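PDB 5UVR: PilO protein from Pseudomonas aeruginosa, which forms heterodimers with PilN as the foundation of the inner-membrane PilM/PilN/PilO/PilP complex needed to assemble functional type IV pili for adhesion and twitching. Local coordinates for residues S15-E20 with H47-F52; P2-D7 with R61-H66; I40-G45 with L81-L86; I22-E27 with L36-S41. All coordinates share one frame; numbering follows the deposited sequence.

Interaction 1: S15-E20 with H47-F52; sequences SGLEFE and HDLATF
Phe19 and Phe52 meet as an offset edge-to-face pair: the edge of the Phe19 ring is turned toward the face of Phe52, with centroids 6.0 Å apart and planes at 82°. The closest atoms are Phe19 CZ and Phe52 CE1, 4.2 Å apart, and CE1 lies near the plane of the Phe19 ring. The two side chains arrive from opposite directions, one from strand 18-24 and one from helix 46-57. At the root of the Phe52 ring Leu17 takes over, crossing the aromatic side chain at about a right angle; its CD1 lies 3.5 Å from Phe52 CB and approaches the ring obliquely. With Leu17 CG beside its backbone N (chi1 -61°) and chi2 fully extended, the two methyls part company: CD1 goes to Phe52, while CD2 reaches Leu49 CD2 at 3.6 Å and also rests against Asp48 CB. The same Leu17 and Leu49 side chains pack on Val42 of strand 33-44, and Phe52 continues onto Ile40, so helix 46-57 packs on the sheet of the modified ferredoxin fold of the PilO core region. At the outer end no direct hydrogen bond joins the segments, and water does the bridging. One water donates to Ser15 O and, at 2.6 Å, to Asp48 O; a second donates to Gly16 O and, at 2.7 Å, to Asp48 OD2. Gly16 has a positive phi (79°), which favours glycine. The helix is therefore held by apolar and aromatic packing inside and by two hydrated, acceptor-to-acceptor links at the outer end, where direct pairing of these oxygens would be unfavourable.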
loop_
_atom_site.group_PDB
_atom_site.type_symbol
_atom_site.label_atom_id
_atom_site.label_comp_id
_atom_site.label_asym_id
_atom_site.label_seq_id
_atom_site.Cartn_x
_atom_site.Cartn_y
_atom_site.Cartn_z
ATOM N N SER A 15 -6.463 10.676 3.033
ATOM C CA SER A 15 -7.089 11.695 3.867
ATOM C C SER A 15 -7.887 11.048 4.992
ATOM O O SER A 15 -8.545 10.021 4.801
ATOM C CB SER A 15 -7.999 12.587 3.020
ATOM O OG SER A 15 -7.339 12.982 1.827
ATOM N N GLY A 16 -7.819 11.656 6.174
ATOM C CA GLY A 16 -8.454 11.122 7.359
ATOM C C GLY A 16 -7.707 9.996 8.036
ATOM O O GLY A 16 -8.107 9.581 9.132
ATOM N N LEU A 17 -6.632 9.499 7.435
ATOM C CA LEU A 17 -5.925 8.342 7.949
ATOM C C LEU A 17 -4.690 8.746 8.734
ATOM O O LEU A 17 -4.031 9.741 8.430
ATOM C CB LEU A 17 -5.504 7.410 6.812
ATOM C CG LEU A 17 -6.662 6.844 6.011
ATOM C CD1 LEU A 17 -6.111 5.930 4.923
ATOM C CD2 LEU A 17 -7.596 6.096 6.928
ATOM N N GLU A 18 -4.374 7.932 9.735
ATOM C CA GLU A 18 -3.176 8.081 10.552
ATOM C C GLU A 18 -2.221 6.965 10.153
ATOM O O GLU A 18 -2.406 5.809 10.546
ATOM C CB GLU A 18 -3.519 8.011 12.037
ATOM C CG GLU A 18 -4.587 9.006 12.489
ATOM C CD GLU A 18 -4.050 10.420 12.641
ATOM O OE1 GLU A 18 -2.816 10.605 12.558
ATOM O OE2 GLU A 18 -4.862 11.346 12.848
ATOM N N PHE A 19 -1.202 7.302 9.369
ATOM C CA PHE A 19 -0.176 6.315 9.062
ATOM C C PHE A 19 0.590 5.963 10.322
ATOM O O PHE A 19 0.937 6.841 11.122
ATOM C CB PHE A 19 0.761 6.835 7.981
ATOM C CG PHE A 19 0.149 6.817 6.619
ATOM C CD1 PHE A 19 0.195 5.666 5.845
ATOM C CD2 PHE A 19 -0.510 7.927 6.126
ATOM C CE1 PHE A 19 -0.382 5.636 4.593
ATOM C CE2 PHE A 19 -1.092 7.905 4.866
ATOM C CZ PHE A 19 -1.024 6.752 4.100
ATOM N N GLU A 20 0.790 4.667 10.532
ATOM C CA GLU A 20 1.624 4.179 11.616
ATOM C C GLU A 20 2.978 3.719 11.113
ATOM O O GLU A 20 3.998 4.037 11.720
ATOM C CB GLU A 20 0.946 3.024 12.359
ATOM C CG GLU A 20 -0.246 3.405 13.199
ATOM C CD GLU A 20 -0.720 2.252 14.065
ATOM O OE1 GLU A 20 -0.483 1.084 13.671
ATOM O OE2 GLU A 20 -1.316 2.513 15.131
ATOM N N HIS A 47 -14.742 4.109 6.146
ATOM C CA HIS A 47 -14.947 4.947 4.974
ATOM C C HIS A 47 -13.623 5.496 4.455
ATOM O O HIS A 47 -13.312 5.388 3.267
ATOM C CB HIS A 47 -15.893 6.090 5.328
ATOM C CG HIS A 47 -16.437 6.819 4.141
ATOM N ND1 HIS A 47 -17.397 7.799 4.256
ATOM C CD2 HIS A 47 -16.186 6.692 2.816
ATOM C CE1 HIS A 47 -17.701 8.258 3.055
ATOM N NE2 HIS A 47 -16.979 7.601 2.163
ATOM N N ASP A 48 -12.835 6.114 5.334
ATOM C CA ASP A 48 -11.563 6.672 4.884
ATOM C C ASP A 48 -10.591 5.587 4.428
ATOM O O ASP A 48 -9.811 5.801 3.490
ATOM C CB ASP A 48 -10.965 7.515 6.009
ATOM C CG ASP A 48 -11.771 8.761 6.287
ATOM O OD1 ASP A 48 -12.205 9.442 5.328
ATOM O OD2 ASP A 48 -11.985 9.064 7.473
ATOM N N LEU A 49 -10.603 4.430 5.078
ATOM C CA LEU A 49 -9.749 3.342 4.622
ATOM C C LEU A 49 -10.178 2.859 3.246
ATOM O O LEU A 49 -9.332 2.594 2.374
ATOM C CB LEU A 49 -9.786 2.205 5.631
ATOM C CG LEU A 49 -9.079 2.503 6.959
ATOM C CD1 LEU A 49 -9.473 1.483 8.016
ATOM C CD2 LEU A 49 -7.561 2.459 6.736
ATOM N N ALA A 50 -11.489 2.736 3.029
ATOM C CA ALA A 50 -11.982 2.311 1.719
ATOM C C ALA A 50 -11.610 3.313 0.640
ATOM O O ALA A 50 -11.173 2.920 -0.447
ATOM C CB ALA A 50 -13.494 2.127 1.755
ATOM N N THR A 51 -11.771 4.609 0.925
ATOM C CA THR A 51 -11.413 5.635 -0.047
ATOM C C THR A 51 -9.940 5.532 -0.416
ATOM O O THR A 51 -9.570 5.673 -1.591
ATOM C CB THR A 51 -11.740 7.020 0.514
ATOM O OG1 THR A 51 -13.154 7.119 0.713
ATOM C CG2 THR A 51 -11.318 8.106 -0.444
ATOM N N PHE A 52 -9.094 5.266 0.576
ATOM C CA PHE A 52 -7.667 5.060 0.318
ATOM C C PHE A 52 -7.425 3.864 -0.609
ATOM O O PHE A 52 -6.663 3.964 -1.579
ATOM C CB PHE A 52 -6.935 4.876 1.644
ATOM C CG PHE A 52 -5.466 4.566 1.490
ATOM C CD1 PHE A 52 -4.592 5.531 1.029
ATOM C CD2 PHE A 52 -4.962 3.325 1.841
ATOM C CE1 PHE A 52 -3.229 5.256 0.896
ATOM C CE2 PHE A 52 -3.603 3.043 1.707
ATOM C CZ PHE A 52 -2.741 4.017 1.234
HETATM O O HOH W 1 -8.731 8.072 2.672
HETATM O O HOH W 2 -10.540 7.832 9.336
#

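Interaction 2: P2-D7 with R61-H66; sequences PGLLED and RIVTLH
Arg61 NH1 carries the polar part of this contact, giving hydrogen bonds to two acceptors, one just before helix 4-10 and one in its first turn. The first is the carbonyl of Pro2, with NH1 to Pro2 O at 2.7 Å and the donor a little out of the carbonyl plane. The other is a salt bridge, Arg61 NH1 to Asp7 OD2 at 2.6 Å; the N-H...O angle of 161° is fairly straight. Asp7 OD2 lies in the guanidinium plane, yet is itself met from above the carboxylate plane, and the two flat groups stand 66° apart. The bend at chi3 (-60°) of Arg61 turns its guanidinium so that NH1 reaches both oxygens, and Asp7 OD2 also touches Arg61 CD. Asp7 OD1 is satisfied by Arg10, so this buried acid is gripped by two arginines, which probably stabilise its charged form. Gly3 occupies the N-cap position, and Gly3 O accepts the backbone N-H of Asp7. Further along, Thr64 OG1 shares a hydrogen bond with His66 NE2 at 2.6 Å and has another to Tyr90 OH. Beside the ionic group, Leu4 CD1 makes a looser apolar touch on Val63 CG1 at 4.2 Å. The extended segment 61-66 leads from helix 46-57 into strand 66-72, where His66 pairs with Leu86; Leu4 also packs on Leu59 and Ala87, while Leu5 of the same helix lies on Ile22 and Leu24 of strand 18-24.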
loop_
_atom_site.group_PDB
_atom_site.type_symbol
_atom_site.label_atom_id
_atom_site.label_comp_id
_atom_site.label_asym_id
_atom_site.label_seq_id
_atom_site.Cartn_x
_atom_site.Cartn_y
_atom_site.Cartn_z
ATOM N N PRO A 2 8.255 8.057 -10.676
ATOM C CA PRO A 2 8.124 8.126 -9.216
ATOM C C PRO A 2 7.476 6.870 -8.651
ATOM O O PRO A 2 6.611 6.253 -9.279
ATOM C CB PRO A 2 7.247 9.364 -8.990
ATOM C CG PRO A 2 6.589 9.627 -10.301
ATOM C CD PRO A 2 7.553 9.162 -11.348
ATOM N N GLY A 3 7.917 6.491 -7.456
ATOM C CA GLY A 3 7.460 5.271 -6.835
ATOM C C GLY A 3 6.057 5.401 -6.271
ATOM O O GLY A 3 5.417 6.455 -6.302
ATOM N N LEU A 4 5.576 4.277 -5.743
ATOM C CA LEU A 4 4.240 4.239 -5.159
ATOM C C LEU A 4 4.137 5.178 -3.961
ATOM O O LEU A 4 3.104 5.828 -3.766
ATOM C CB LEU A 4 3.898 2.808 -4.748
ATOM C CG LEU A 4 2.451 2.308 -4.789
ATOM C CD1 LEU A 4 2.189 1.371 -3.623
ATOM C CD2 LEU A 4 1.434 3.423 -4.814
ATOM N N LEU A 5 5.198 5.265 -3.154
ATOM C CA LEU A 5 5.194 6.188 -2.016
ATOM C C LEU A 5 4.916 7.618 -2.475
ATOM O O LEU A 5 4.093 8.324 -1.885
ATOM C CB LEU A 5 6.531 6.093 -1.275
ATOM C CG LEU A 5 6.788 6.971 -0.047
ATOM C CD1 LEU A 5 5.837 6.619 1.074
ATOM C CD2 LEU A 5 8.230 6.833 0.416
ATOM N N GLU A 6 5.567 8.047 -3.559
ATOM C CA GLU A 6 5.361 9.395 -4.086
ATOM C C GLU A 6 3.968 9.562 -4.676
ATOM O O GLU A 6 3.365 10.631 -4.545
ATOM C CB GLU A 6 6.407 9.721 -5.154
ATOM C CG GLU A 6 7.773 10.073 -4.611
ATOM C CD GLU A 6 8.420 8.917 -3.886
ATOM O OE1 GLU A 6 8.231 7.760 -4.328
ATOM O OE2 GLU A 6 9.103 9.164 -2.865
ATOM N N ASP A 7 3.456 8.539 -5.367
ATOM C CA ASP A 7 2.121 8.646 -5.955
ATOM C C ASP A 7 1.085 8.944 -4.885
ATOM O O ASP A 7 0.210 9.797 -5.077
ATOM C CB ASP A 7 1.746 7.361 -6.695
ATOM C CG ASP A 7 2.347 7.278 -8.079
ATOM O OD1 ASP A 7 2.811 8.314 -8.609
ATOM O OD2 ASP A 7 2.346 6.168 -8.650
ATOM N N ARG A 61 -1.170 2.810 -12.958
ATOM C CA ARG A 61 -0.005 1.935 -12.968
ATOM C C ARG A 61 -0.411 0.613 -12.340
ATOM O O ARG A 61 -1.407 0.528 -11.624
ATOM C CB ARG A 61 1.167 2.557 -12.204
ATOM C CG ARG A 61 0.935 2.595 -10.708
ATOM C CD ARG A 61 2.010 3.410 -9.978
ATOM N NE ARG A 61 3.359 2.884 -10.178
ATOM C CZ ARG A 61 4.463 3.533 -9.822
ATOM N NH1 ARG A 61 4.368 4.727 -9.264
ATOM N NH2 ARG A 61 5.659 2.993 -10.037
ATOM N N ILE A 62 0.362 -0.430 -12.617
ATOM C CA ILE A 62 0.052 -1.734 -12.045
ATOM C C ILE A 62 0.515 -1.748 -10.593
ATOM O O ILE A 62 1.718 -1.711 -10.311
ATOM C CB ILE A 62 0.695 -2.876 -12.835
ATOM C CG1 ILE A 62 0.135 -2.914 -14.259
ATOM C CG2 ILE A 62 0.405 -4.187 -12.127
ATOM C CD1 ILE A 62 0.839 -3.971 -15.158
ATOM N N VAL A 63 -0.442 -1.822 -9.674
ATOM C CA VAL A 63 -0.189 -2.031 -8.257
ATOM C C VAL A 63 -0.945 -3.277 -7.855
ATOM O O VAL A 63 -2.149 -3.380 -8.123
ATOM C CB VAL A 63 -0.658 -0.840 -7.402
ATOM C CG1 VAL A 63 -0.280 -1.077 -5.939
ATOM C CG2 VAL A 63 -0.101 0.468 -7.926
ATOM N N THR A 64 -0.264 -4.227 -7.237
ATOM C CA THR A 64 -0.964 -5.359 -6.653
ATOM C C THR A 64 -0.987 -5.203 -5.137
ATOM O O THR A 64 -0.107 -4.561 -4.546
ATOM C CB THR A 64 -0.337 -6.702 -7.051
ATOM O OG1 THR A 64 1.005 -6.778 -6.562
ATOM C CG2 THR A 64 -0.335 -6.869 -8.565
ATOM N N LEU A 65 -2.032 -5.742 -4.513
ATOM C CA LEU A 65 -2.237 -5.615 -3.074
ATOM C C LEU A 65 -2.313 -6.999 -2.446
ATOM O O LEU A 65 -2.887 -7.924 -3.029
ATOM C CB LEU A 65 -3.516 -4.817 -2.759
ATOM C CG LEU A 65 -3.698 -3.465 -3.460
ATOM C CD1 LEU A 65 -5.053 -2.851 -3.093
ATOM C CD2 LEU A 65 -2.581 -2.485 -3.092
ATOM N N HIS A 66 -1.736 -7.144 -1.252
ATOM C CA HIS A 66 -1.558 -8.451 -0.634
ATOM C C HIS A 66 -1.700 -8.336 0.874
ATOM O O HIS A 66 -1.581 -7.254 1.444
ATOM C CB HIS A 66 -0.186 -9.034 -0.958
ATOM C CG HIS A 66 0.187 -8.889 -2.397
ATOM N ND1 HIS A 66 0.004 -9.903 -3.313
ATOM C CD2 HIS A 66 0.672 -7.834 -3.092
ATOM C CE1 HIS A 66 0.388 -9.486 -4.505
ATOM N NE2 HIS A 66 0.791 -8.232 -4.401
#

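Interaction 3: I40-G45 with L81-L86; sequences ISVVGG and LRMSIL
Ile40 and Ile85 form the tightest part of this antiparallel strand pair: their side chains run alongside each other, with Ile40 CG1 only 3.4 Å from Ile85 CG2, tighter than two carbons normally pack. Both branches occupy the position between backbone N and carbonyl carbon (chi1 of Ile40 84°), and Ile40 CD1 also meets the same methyl. Next along, Met83 bends at chi3 (80°) and brings CE to Val42 CG1 at 3.8 Å. Leu81, opposite Gly44, completes this buried face; Phe52, Leu49 and Tyr46 of helix 46-57 cover it. On the other face Ser41, Ser84 and Arg82 are partly exposed, though Val43 among them is buried. Ser41 and Ser84, a non-hydrogen-bonded pair, join hydroxyls with OG to OG at 3.0 Å, either able to donate. Beyond them Arg82 makes a looser touch, CB to Val43 CG2 at 4.1 Å, while its NE reaches a salt bridge with Glu20 of strand 18-24, on the far side of strand 33-44. Between the faces, Ile40-Ile85, Val42-Met83 and Gly44-Leu81 each exchange two backbone hydrogen bonds; Met83 N to Val42 O is 2.8 Å and nearly linear at the carbonyl, whereas Leu81 N is tilted 31° from the carbonyl plane of Gly44. The chemistry is two-sided: apolar groups bind the sheet to the helix, while hydroxyls and a paired charge are consistent with a face that partly meets solvent.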
loop_
_atom_site.group_PDB
_atom_site.type_symbol
_atom_site.label_atom_id
_atom_site.label_comp_id
_atom_site.label_asym_id
_atom_site.label_seq_id
_atom_site.Cartn_x
_atom_site.Cartn_y
_atom_site.Cartn_z
ATOM N N ILE A 40 2.470 -1.300 4.560
ATOM C CA ILE A 40 1.909 -0.127 5.218
ATOM C C ILE A 40 0.905 -0.534 6.287
ATOM O O ILE A 40 0.135 -1.489 6.121
ATOM C CB ILE A 40 1.274 0.869 4.220
ATOM C CG1 ILE A 40 -0.152 0.484 3.869
ATOM C CG2 ILE A 40 2.115 1.025 2.967
ATOM C CD1 ILE A 40 -0.853 1.528 3.044
ATOM N N SER A 41 0.939 0.191 7.405
ATOM C CA SER A 41 -0.039 0.071 8.474
ATOM C C SER A 41 -0.673 1.435 8.663
ATOM O O SER A 41 0.034 2.440 8.780
ATOM C CB SER A 41 0.603 -0.389 9.783
ATOM O OG SER A 41 0.953 -1.759 9.729
ATOM N N VAL A 42 -1.997 1.486 8.680
ATOM C CA VAL A 42 -2.673 2.772 8.727
ATOM C C VAL A 42 -3.955 2.619 9.534
ATOM O O VAL A 42 -4.554 1.539 9.573
ATOM C CB VAL A 42 -2.902 3.293 7.292
ATOM C CG1 VAL A 42 -3.726 2.296 6.487
ATOM C CG2 VAL A 42 -3.530 4.654 7.297
ATOM N N VAL A 43 -4.344 3.691 10.224
ATOM C CA VAL A 43 -5.480 3.687 11.145
ATOM C C VAL A 43 -6.520 4.696 10.679
ATOM O O VAL A 43 -6.180 5.831 10.324
ATOM C CB VAL A 43 -5.030 3.996 12.586
ATOM C CG1 VAL A 43 -6.239 4.250 13.481
ATOM C CG2 VAL A 43 -4.203 2.859 13.138
ATOM N N GLY A 44 -7.789 4.291 10.700
ATOM C CA GLY A 44 -8.864 5.186 10.308
ATOM C C GLY A 44 -10.198 4.468 10.394
ATOM O O GLY A 44 -10.277 3.301 10.785
ATOM N N GLY A 45 -11.252 5.193 10.023
ATOM C CA GLY A 45 -12.561 4.584 9.892
ATOM C C GLY A 45 -12.693 3.791 8.602
ATOM O O GLY A 45 -11.899 3.926 7.661
ATOM N N LEU A 81 -10.065 1.518 12.942
ATOM C CA LEU A 81 -9.497 0.236 12.564
ATOM C C LEU A 81 -8.032 0.415 12.203
ATOM O O LEU A 81 -7.627 1.473 11.715
ATOM C CB LEU A 81 -10.234 -0.369 11.360
ATOM C CG LEU A 81 -11.731 -0.706 11.403
ATOM C CD1 LEU A 81 -12.042 -1.661 12.538
ATOM C CD2 LEU A 81 -12.620 0.540 11.478
ATOM N N ARG A 82 -7.246 -0.628 12.439
ATOM C CA ARG A 82 -5.876 -0.690 11.950
ATOM C C ARG A 82 -5.842 -1.611 10.738
ATOM O O ARG A 82 -6.146 -2.804 10.851
ATOM C CB ARG A 82 -4.915 -1.177 13.033
ATOM C CG ARG A 82 -3.491 -1.419 12.520
ATOM C CD ARG A 82 -2.543 -1.705 13.667
ATOM N NE ARG A 82 -2.467 -0.566 14.574
ATOM C CZ ARG A 82 -2.990 -0.530 15.801
ATOM N NH1 ARG A 82 -3.629 -1.587 16.286
ATOM N NH2 ARG A 82 -2.865 0.562 16.543
ATOM N N MET A 83 -5.484 -1.054 9.590
ATOM C CA MET A 83 -5.373 -1.799 8.340
ATOM C C MET A 83 -3.906 -1.986 7.971
ATOM O O MET A 83 -3.149 -1.012 7.929
ATOM C CB MET A 83 -6.100 -1.077 7.206
ATOM C CG MET A 83 -6.107 -1.872 5.905
ATOM S SD MET A 83 -6.966 -1.023 4.573
ATOM C CE MET A 83 -5.686 0.117 4.062
ATOM N N SER A 84 -3.512 -3.231 7.706
ATOM C CA SER A 84 -2.182 -3.557 7.200
ATOM C C SER A 84 -2.318 -4.121 5.795
ATOM O O SER A 84 -3.200 -4.944 5.539
ATOM C CB SER A 84 -1.468 -4.586 8.083
ATOM O OG SER A 84 -1.009 -4.004 9.287
ATOM N N ILE A 85 -1.443 -3.690 4.891
ATOM C CA ILE A 85 -1.513 -4.152 3.511
ATOM C C ILE A 85 -0.118 -4.082 2.905
ATOM O O ILE A 85 0.689 -3.217 3.251
ATOM C CB ILE A 85 -2.556 -3.324 2.721
ATOM C CG1 ILE A 85 -2.951 -4.015 1.419
ATOM C CG2 ILE A 85 -2.049 -1.941 2.415
ATOM C CD1 ILE A 85 -4.238 -3.468 0.862
ATOM N N LEU A 86 0.181 -5.028 2.019
ATOM C CA LEU A 86 1.442 -5.038 1.295
ATOM C C LEU A 86 1.132 -4.699 -0.154
ATOM O O LEU A 86 0.356 -5.409 -0.802
ATOM C CB LEU A 86 2.142 -6.393 1.402
ATOM C CG LEU A 86 3.419 -6.563 0.576
ATOM C CD1 LEU A 86 4.577 -5.837 1.246
ATOM C CD2 LEU A 86 3.743 -8.032 0.371
#

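Interaction 4: I22-E27 with L36-S41; sequences IKLLPE and LPIQIS
Ile38 lies at the apolar centre, flanked by two residues of the neighbouring strand. Its CG2 meets Ile22 CG2 at 3.9 Å, and its CG1 approaches Leu24 CG at 4.2 Å; all three leave the sheet on the same face. CG2 of Ile22 and of Ile38, each anti to its backbone N, face each other across the two strands. This face receives helix 4-10, whose Leu5 packs on Ile22 and Leu24 and whose Leu4 packs on Ile38. Strands 18-24 and 33-44 run antiparallel here, at 172°, as neighbours in the sheet of the modified ferredoxin fold. Lys23 and Gln39 form the hydrogen-bonded pair, with Lys23 N to Gln39 O at 2.9 Å and Gln39 N to Lys23 O at 2.8 Å. Past the regular strand, Leu25 N still reaches Pro37 O at 3.0 Å, while Leu25 CB rests 4.0 Å from Pro37 CG. The proline ring also lies close to the Pro26 carbonyl, Pro37 CD to Pro26 O at 3.6 Å. At the surface Glu27 stretches out beside Leu36, its OE2 3.5 Å from Leu36 CG, and its OE1 makes a salt bridge with Arg91.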
loop_
_atom_site.group_PDB
_atom_site.type_symbol
_atom_site.label_atom_id
_atom_site.label_comp_id
_atom_site.label_asym_id
_atom_site.label_seq_id
_atom_site.Cartn_x
_atom_site.Cartn_y
_atom_site.Cartn_z
ATOM N N ILE A 22 5.345 2.866 7.366
ATOM C CA ILE A 22 5.578 2.679 5.941
ATOM C C ILE A 22 6.959 2.059 5.810
ATOM O O ILE A 22 7.946 2.644 6.262
ATOM C CB ILE A 22 5.506 3.995 5.150
ATOM C CG1 ILE A 22 4.164 4.695 5.384
ATOM C CG2 ILE A 22 5.722 3.724 3.664
ATOM C CD1 ILE A 22 4.054 6.047 4.715
ATOM N N LYS A 23 7.032 0.879 5.214
ATOM C CA LYS A 23 8.300 0.165 5.108
ATOM C C LYS A 23 8.495 -0.245 3.662
ATOM O O LYS A 23 7.725 -1.055 3.138
ATOM C CB LYS A 23 8.320 -1.048 6.039
ATOM C CG LYS A 23 9.681 -1.678 6.209
ATOM C CD LYS A 23 9.606 -2.883 7.132
ATOM C CE LYS A 23 10.954 -3.579 7.240
ATOM N NZ LYS A 23 10.824 -4.914 7.885
ATOM N N LEU A 24 9.513 0.324 3.018
ATOM C CA LEU A 24 9.863 -0.028 1.652
ATOM C C LEU A 24 10.818 -1.208 1.714
ATOM O O LEU A 24 11.911 -1.095 2.279
ATOM C CB LEU A 24 10.501 1.156 0.924
ATOM C CG LEU A 24 9.627 2.376 0.594
ATOM C CD1 LEU A 24 9.378 3.266 1.804
ATOM C CD2 LEU A 24 10.258 3.170 -0.542
ATOM N N LEU A 25 10.403 -2.339 1.145
ATOM C CA LEU A 25 11.169 -3.566 1.239
ATOM C C LEU A 25 12.131 -3.682 0.063
ATOM O O LEU A 25 11.976 -3.004 -0.955
ATOM C CB LEU A 25 10.222 -4.763 1.286
ATOM C CG LEU A 25 9.188 -4.695 2.412
ATOM C CD1 LEU A 25 8.387 -5.979 2.455
ATOM C CD2 LEU A 25 9.868 -4.436 3.746
ATOM N N PRO A 26 13.186 -4.474 0.204
ATOM C CA PRO A 26 14.097 -4.687 -0.926
ATOM C C PRO A 26 13.362 -5.272 -2.123
ATOM O O PRO A 26 12.453 -6.090 -1.973
ATOM C CB PRO A 26 15.139 -5.667 -0.374
ATOM C CG PRO A 26 14.643 -6.077 1.000
ATOM C CD PRO A 26 13.721 -5.010 1.465
ATOM N N GLU A 27 13.767 -4.835 -3.314
ATOM C CA GLU A 27 13.220 -5.394 -4.546
ATOM C C GLU A 27 13.442 -6.898 -4.591
ATOM O O GLU A 27 14.432 -7.418 -4.069
ATOM C CB GLU A 27 13.869 -4.741 -5.761
ATOM C CG GLU A 27 13.509 -3.291 -5.989
ATOM C CD GLU A 27 14.174 -2.736 -7.232
ATOM O OE1 GLU A 27 15.280 -3.206 -7.565
ATOM O OE2 GLU A 27 13.591 -1.846 -7.885
ATOM N N LEU A 36 8.650 -4.338 -6.407
ATOM C CA LEU A 36 9.024 -3.281 -5.462
ATOM C C LEU A 36 7.939 -3.229 -4.392
ATOM O O LEU A 36 6.910 -2.566 -4.582
ATOM C CB LEU A 36 9.171 -1.939 -6.176
ATOM C CG LEU A 36 10.180 -1.727 -7.337
ATOM C CD1 LEU A 36 10.052 -2.669 -8.588
ATOM C CD2 LEU A 36 10.108 -0.270 -7.788
ATOM N N PRO A 37 8.112 -3.922 -3.269
ATOM C CA PRO A 37 7.044 -4.001 -2.266
ATOM C C PRO A 37 7.121 -2.901 -1.222
ATOM O O PRO A 37 8.196 -2.472 -0.810
ATOM C CB PRO A 37 7.292 -5.364 -1.601
ATOM C CG PRO A 37 8.587 -5.905 -2.208
ATOM C CD PRO A 37 9.252 -4.774 -2.907
ATOM N N ILE A 38 5.945 -2.459 -0.777
ATOM C CA ILE A 38 5.838 -1.492 0.314
ATOM C C ILE A 38 4.801 -2.003 1.305
ATOM O O ILE A 38 3.650 -2.255 0.929
ATOM C CB ILE A 38 5.448 -0.086 -0.175
ATOM C CG1 ILE A 38 6.421 0.424 -1.242
ATOM C CG2 ILE A 38 5.408 0.893 1.017
ATOM C CD1 ILE A 38 6.091 1.831 -1.748
ATOM N N GLN A 39 5.200 -2.123 2.571
ATOM C CA GLN A 39 4.324 -2.590 3.636
ATOM C C GLN A 39 3.786 -1.379 4.384
ATOM O O GLN A 39 4.557 -0.493 4.766
ATOM C CB GLN A 39 5.091 -3.520 4.580
ATOM C CG GLN A 39 4.320 -3.991 5.784
ATOM C CD GLN A 39 3.223 -4.969 5.424
ATOM O OE1 GLN A 39 3.462 -5.957 4.727
ATOM N NE2 GLN A 39 2.008 -4.704 5.902
ATOM N N ILE A 40 2.470 -1.300 4.560
ATOM C CA ILE A 40 1.909 -0.127 5.218
ATOM C C ILE A 40 0.905 -0.534 6.287
ATOM O O ILE A 40 0.135 -1.489 6.121
ATOM C CB ILE A 40 1.274 0.869 4.220
ATOM C CG1 ILE A 40 -0.152 0.484 3.869
ATOM C CG2 ILE A 40 2.115 1.025 2.967
ATOM C CD1 ILE A 40 -0.853 1.528 3.044
ATOM N N SER A 41 0.939 0.191 7.405
ATOM C CA SER A 41 -0.039 0.071 8.474
ATOM C C SER A 41 -0.673 1.435 8.663
ATOM O O SER A 41 0.034 2.440 8.780
ATOM C CB SER A 41 0.603 -0.389 9.783
ATOM O OG SER A 41 0.953 -1.759 9.729
#

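Overall arrangement
From the N terminus, helix 4-10 opens the longest loop, which interaction 2 closes when segment 61-66 returns to it; interactions 1 and 4 both fall within that span. Strand 18-24 follows, starting interaction 1 and, further on, interaction 4, whose short return through 28-29 lies wholly within the loop of interaction 1. Strand 33-44 then serves interactions 4 and 3, which share Ile40 and Ser41. Helix 46-57 closes interaction 1 over the sheet, where Phe52 meets Ile40. Interaction 3, completed last by strand 81-86, crosses both 1 and 2 along the chain; His66 links it to interaction 2 through Leu86. Together they join two helices to one antiparallel sheet.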